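PDB 3S4K: putative esterase MT1895 from Mycobacterium tuberculosis, which probably acts as a hotdog-fold acyl-CoA thioesterase, possibly on 1,4-dihydroxy-2-naphthoyl-CoA. Local coordinates for residues Ala39-Arg44 with Cys60-Ser65; Lys46-Gln49 with Val53-Gly56. All coordinates share one frame; numbering follows the deposited sequence. Where two conformers were deposited one is given.

From the N terminus, helix 20-25 and strand 28-33 lead into strand 36-43, where Ala39-Arg44 forms the first half of interaction 1. The chain then runs through Lys46-Gln49, turns back, and passes Val53-Gly56 into helix 56-75, whose residues Cys60-Ser65 complete that contact. Interaction 2 pinches together the two arms of this connection, so its short loop lies entirely within the larger loop that interaction 1 closes. One contact lays the helix against the sheet; the other shapes the approach to its N terminus. They meet where Val43 CG1 lies 3.6 Å from Val54 CG2 and Leu41 packs on Leu47, and both reach the second subunit.

Interaction 1. Residues Ala39-Arg44 with Cys60-Ser65; sequences AQLDVR and CAMIES
Leu41 and Met62 carry the apolar part of this contact, strand side chain against helix side chain. Met62 was built in two conformers; the distances hold for one of them, and the details are less certain for that reason. In this conformer Leu41 CD2 lies 3.6 Å from Met62 CG and 3.8 Å from Met62 SD, while Leu41 CG is 3.9 Å from the same sulfur, so one methyl and the branch point of the leucine press on the middle of the methionine chain. The two side chains meet at a slant. Met62 has its CG set beside the backbone N; the chain then runs out extended and bends at the sulfur (chi3 76°), carrying CE along the strand to Ala39.

No hydrogen bond joins the segments; at the other end Met62 CE comes no closer than 4.0 Å to Ala39 O, a loose approach of the methyl to a backbone carbonyl. Ala39 and Leu41 are instead tied by backbone hydrogen bonds to Gly104 and Val102 of the neighbouring strand, and Val102 also packs on both Leu41 and Met62. On the helix, Ser65 OG bonds to Asp22 OD1 of its own chain, while Asn89 ND2 bonds to Cys60 O and Glu64 OE1.

Buried throughout, the contact joins the long central helix to the antiparallel sheet that wraps it, the architecture of the hotdog fold.

Interaction 2. Residues Lys46-Gln49 with Val53-Gly56; sequences KLLQ and VVHG
Gln49 curls back over Val53 because its chain is bent at both of its first two torsions (chi1 42°, chi2 69°): CG sits between the backbone N and the carbonyl carbon, and the amide folds round to the backbone of Val53. In this hotdog-fold protein the two arms of the loop before the central helix are held as a single antiparallel bridge, with Leu48 and Val54 as a non-hydrogen-bonded pair.

Two nearly straight backbone hydrogen bonds flank that pair, His55 N to Leu47 O at 2.9 Å and Gln49 N to Val53 O at 2.8 Å. Leu48 CA adds a CA-H...O contact to Val53 O. A third bond comes from the folded side chain: Val53 N donates to Gln49 OE1 over 3.1 Å, approaching from above the carbonyl plane, 48° out of it. NE2 of the same amide bonds to Thr51 OG1, so both ends of the amide are held within the turn. The side chains of Gln49 and Val53 run side by side, with Val53 CG2 3.4 Å from Gln49 OE1.

Apolar groups line the other side: Leu48 CD2 reaches 3.5 Å from Val53 C and lies 4.3 Å from Val54 CG2, while Val43 of strand 36-43 also packs on Leu48. His55 is the N-cap of helix 56-75. Its ND1 bonds to Gly57 N, its NE2 to Ser65 OG of the second subunit, and its ring meets Phe21 of that subunit edge-to-face. In PaaI-type thioesterases this helix start generally borders the thioester site at the dimer interface, so the loop probably shapes that site. Between the arms, Gln49 CB stands 4.1 Å from His55 CD2.

Interaction 1. Residues Ala39-Arg44 with Cys60-Ser65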
loop_
_atom_site.group_PDB
_atom_site.type_symbol
_atom_site.label_atom_id
_atom_site.label_comp_id
_atom_site.label_asym_id
_atom_site.label_seq_id
_atom_site.Cartn_x
_atom_site.Cartn_y
_atom_site.Cartn_z
ATOM N N ALA A 39 13.638 -3.193 7.930
ATOM C CA ALA A 39 13.031 -4.517 7.886
ATOM C C ALA A 39 13.122 -5.082 6.499
ATOM O O ALA A 39 13.444 -4.376 5.539
ATOM C CB ALA A 39 11.555 -4.466 8.350
ATOM N N GLN A 40 12.843 -6.375 6.395
ATOM C CA GLN A 40 13.107 -7.094 5.168
ATOM C C GLN A 40 12.128 -8.231 4.984
ATOM O O GLN A 40 11.635 -8.794 5.965
ATOM C CB GLN A 40 14.516 -7.631 5.204
ATOM C CG GLN A 40 14.763 -8.656 6.304
ATOM C CD GLN A 40 16.249 -8.847 6.567
ATOM O OE1 GLN A 40 17.005 -7.886 6.591
ATOM N NE2 GLN A 40 16.659 -10.080 6.765
ATOM N N LEU A 41 11.882 -8.587 3.728
ATOM C CA LEU A 41 11.069 -9.769 3.432
ATOM C C LEU A 41 11.581 -10.476 2.191
ATOM O O LEU A 41 12.300 -9.901 1.359
ATOM C CB LEU A 41 9.567 -9.442 3.294
ATOM C CG LEU A 41 9.027 -8.572 2.148
ATOM C CD1 LEU A 41 8.997 -9.299 0.801
ATOM C CD2 LEU A 41 7.626 -8.039 2.504
ATOM N N ASP A 42 11.230 -11.755 2.105
ATOM C CA ASP A 42 11.565 -12.566 0.948
ATOM C C ASP A 42 10.396 -12.469 -0.007
ATOM O O ASP A 42 9.252 -12.640 0.398
ATOM C CB ASP A 42 11.777 -14.034 1.372
ATOM C CG ASP A 42 12.384 -14.912 0.277
ATOM O OD1 ASP A 42 13.092 -14.425 -0.626
ATOM O OD2 ASP A 42 12.166 -16.144 0.350
ATOM N N VAL A 43 10.678 -12.193 -1.270
ATOM C CA VAL A 43 9.636 -12.210 -2.287
ATOM C C VAL A 43 9.255 -13.646 -2.599
ATOM O O VAL A 43 10.085 -14.421 -3.076
ATOM C CB VAL A 43 10.062 -11.477 -3.564
ATOM C CG1 VAL A 43 8.966 -11.642 -4.649
ATOM C CG2 VAL A 43 10.344 -10.008 -3.249
ATOM N N ARG A 44 8.011 -14.002 -2.274
ATOM C CA ARG A 44 7.478 -15.339 -2.511
ATOM C C ARG A 44 6.348 -15.267 -3.537
ATOM O O ARG A 44 5.793 -14.192 -3.788
ATOM C CB ARG A 44 6.932 -15.921 -1.204
ATOM N N CYS A 60 3.902 -0.833 -0.735
ATOM C CA CYS A 60 3.091 0.081 0.081
ATOM C C CYS A 60 2.995 -0.343 1.543
ATOM O O CYS A 60 3.170 0.457 2.446
ATOM C CB CYS A 60 1.710 0.203 -0.502
ATOM S SG CYS A 60 1.646 0.971 -2.117
ATOM N N ALA A 61 2.722 -1.622 1.767
ATOM C CA ALA A 61 2.529 -2.138 3.106
ATOM C C ALA A 61 3.812 -2.155 3.926
ATOM O O ALA A 61 3.842 -1.802 5.109
ATOM C CB ALA A 61 1.916 -3.562 3.021
ATOM N N MET A 62 4.886 -2.573 3.275
ATOM C CA MET A 62 6.234 -2.563 3.862
ATOM C C MET A 62 6.600 -1.163 4.327
ATOM O O MET A 62 7.055 -0.943 5.464
ATOM C CB MET A 62 7.283 -2.973 2.827
ATOM C CG MET A 62 7.572 -4.445 2.705
ATOM S SD MET A 62 9.111 -4.659 1.763
ATOM C CE MET A 62 10.384 -4.246 2.951
ATOM N N ILE A 63 6.397 -0.208 3.435
ATOM C CA ILE A 63 6.687 1.197 3.693
ATOM C C ILE A 63 5.843 1.668 4.873
ATOM O O ILE A 63 6.344 2.303 5.782
ATOM C CB ILE A 63 6.480 2.018 2.388
ATOM C CG1 ILE A 63 7.657 1.768 1.452
ATOM C CG2 ILE A 63 6.246 3.551 2.658
ATOM C CD1 ILE A 63 7.361 2.042 -0.006
ATOM N N GLU A 64 4.574 1.287 4.896
ATOM C CA GLU A 64 3.682 1.692 5.991
ATOM C C GLU A 64 4.154 1.163 7.349
ATOM O O GLU A 64 4.223 1.914 8.341
ATOM C CB GLU A 64 2.254 1.222 5.677
ATOM C CG GLU A 64 1.196 1.659 6.697
ATOM C CD GLU A 64 0.815 3.119 6.600
ATOM O OE1 GLU A 64 1.247 3.805 5.644
ATOM O OE2 GLU A 64 0.064 3.583 7.501
ATOM N N SER A 65 4.508 -0.123 7.388
ATOM C CA SER A 65 4.964 -0.779 8.609
ATOM C C SER A 65 6.254 -0.179 9.151
ATOM O O SER A 65 6.371 0.133 10.334
ATOM C CB SER A 65 5.190 -2.276 8.368
ATOM O OG SER A 65 3.966 -2.981 8.369
#

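Interaction 2. Residues Lys46-Gln49 with Val53-Gly56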
loop_
_atom_site.group_PDB
_atom_site.type_symbol
_atom_site.label_atom_id
_atom_site.label_comp_id
_atom_site.label_asym_id
_atom_site.label_seq_id
_atom_site.Cartn_x
_atom_site.Cartn_y
_atom_site.Cartn_z
ATOM N N LYS A 46 3.226 -15.910 -3.436
ATOM C CA LYS A 46 1.991 -15.315 -2.914
ATOM C C LYS A 46 2.006 -13.790 -2.916
ATOM O O LYS A 46 0.955 -13.143 -2.701
ATOM C CB LYS A 46 1.729 -15.799 -1.488
ATOM C CG LYS A 46 2.640 -15.193 -0.428
ATOM C CD LYS A 46 2.226 -15.617 0.979
ATOM C CE LYS A 46 3.246 -15.192 2.019
ATOM N NZ LYS A 46 4.488 -16.011 1.926
ATOM N N LEU A 47 3.173 -13.210 -3.118
ATOM C CA LEU A 47 3.328 -11.744 -3.073
ATOM C C LEU A 47 3.313 -11.098 -4.461
ATOM O O LEU A 47 3.521 -9.887 -4.615
ATOM C CB LEU A 47 4.603 -11.372 -2.302
ATOM C CG LEU A 47 4.634 -11.832 -0.832
ATOM C CD1 LEU A 47 5.903 -11.345 -0.136
ATOM C CD2 LEU A 47 3.387 -11.394 -0.032
ATOM N N LEU A 48 3.073 -11.913 -5.471
ATOM C CA LEU A 48 3.158 -11.486 -6.846
ATOM C C LEU A 48 1.777 -11.109 -7.375
ATOM O O LEU A 48 0.734 -11.459 -6.811
ATOM C CB LEU A 48 3.768 -12.612 -7.700
ATOM C CG LEU A 48 5.174 -13.116 -7.320
ATOM C CD1 LEU A 48 5.628 -14.171 -8.321
ATOM C CD2 LEU A 48 6.177 -11.974 -7.255
ATOM N N GLN A 49 1.779 -10.370 -8.465
ATOM C CA GLN A 49 0.543 -10.042 -9.142
ATOM C C GLN A 49 0.463 -10.854 -10.427
ATOM O O GLN A 49 1.209 -11.837 -10.605
ATOM C CB GLN A 49 0.381 -8.514 -9.337
ATOM C CG GLN A 49 1.603 -7.761 -9.768
ATOM C CD GLN A 49 2.021 -8.076 -11.180
ATOM O OE1 GLN A 49 2.483 -9.178 -11.478
ATOM N NE2 GLN A 49 1.866 -7.094 -12.071
ATOM N N VAL A 53 5.312 -10.367 -11.137
ATOM C CA VAL A 53 6.196 -9.456 -10.421
ATOM C C VAL A 53 5.529 -9.031 -9.105
ATOM O O VAL A 53 4.346 -9.247 -8.919
ATOM C CB VAL A 53 6.600 -8.214 -11.273
ATOM C CG1 VAL A 53 7.401 -8.654 -12.508
ATOM C CG2 VAL A 53 5.401 -7.409 -11.674
ATOM N N VAL A 54 6.289 -8.434 -8.197
ATOM C CA VAL A 54 5.774 -8.108 -6.869
ATOM C C VAL A 54 4.569 -7.162 -6.999
ATOM O O VAL A 54 4.626 -6.161 -7.737
ATOM C CB VAL A 54 6.865 -7.442 -5.992
ATOM C CG1 VAL A 54 6.279 -6.979 -4.629
ATOM C CG2 VAL A 54 8.085 -8.380 -5.816
ATOM N N HIS A 55 3.480 -7.476 -6.305
ATOM C CA HIS A 55 2.297 -6.596 -6.200
ATOM C C HIS A 55 2.705 -5.298 -5.508
ATOM O O HIS A 55 3.312 -5.312 -4.428
ATOM C CB HIS A 55 1.229 -7.316 -5.397
ATOM C CG HIS A 55 -0.121 -6.675 -5.421
ATOM N ND1 HIS A 55 -0.372 -5.439 -4.868
ATOM C CD2 HIS A 55 -1.317 -7.139 -5.864
ATOM C CE1 HIS A 55 -1.658 -5.159 -4.986
ATOM N NE2 HIS A 55 -2.253 -6.172 -5.590
ATOM N N GLY A 56 2.435 -4.166 -6.147
ATOM C CA GLY A 56 2.824 -2.875 -5.579
ATOM C C GLY A 56 2.357 -2.655 -4.147
ATOM O O GLY A 56 3.042 -2.005 -3.325
#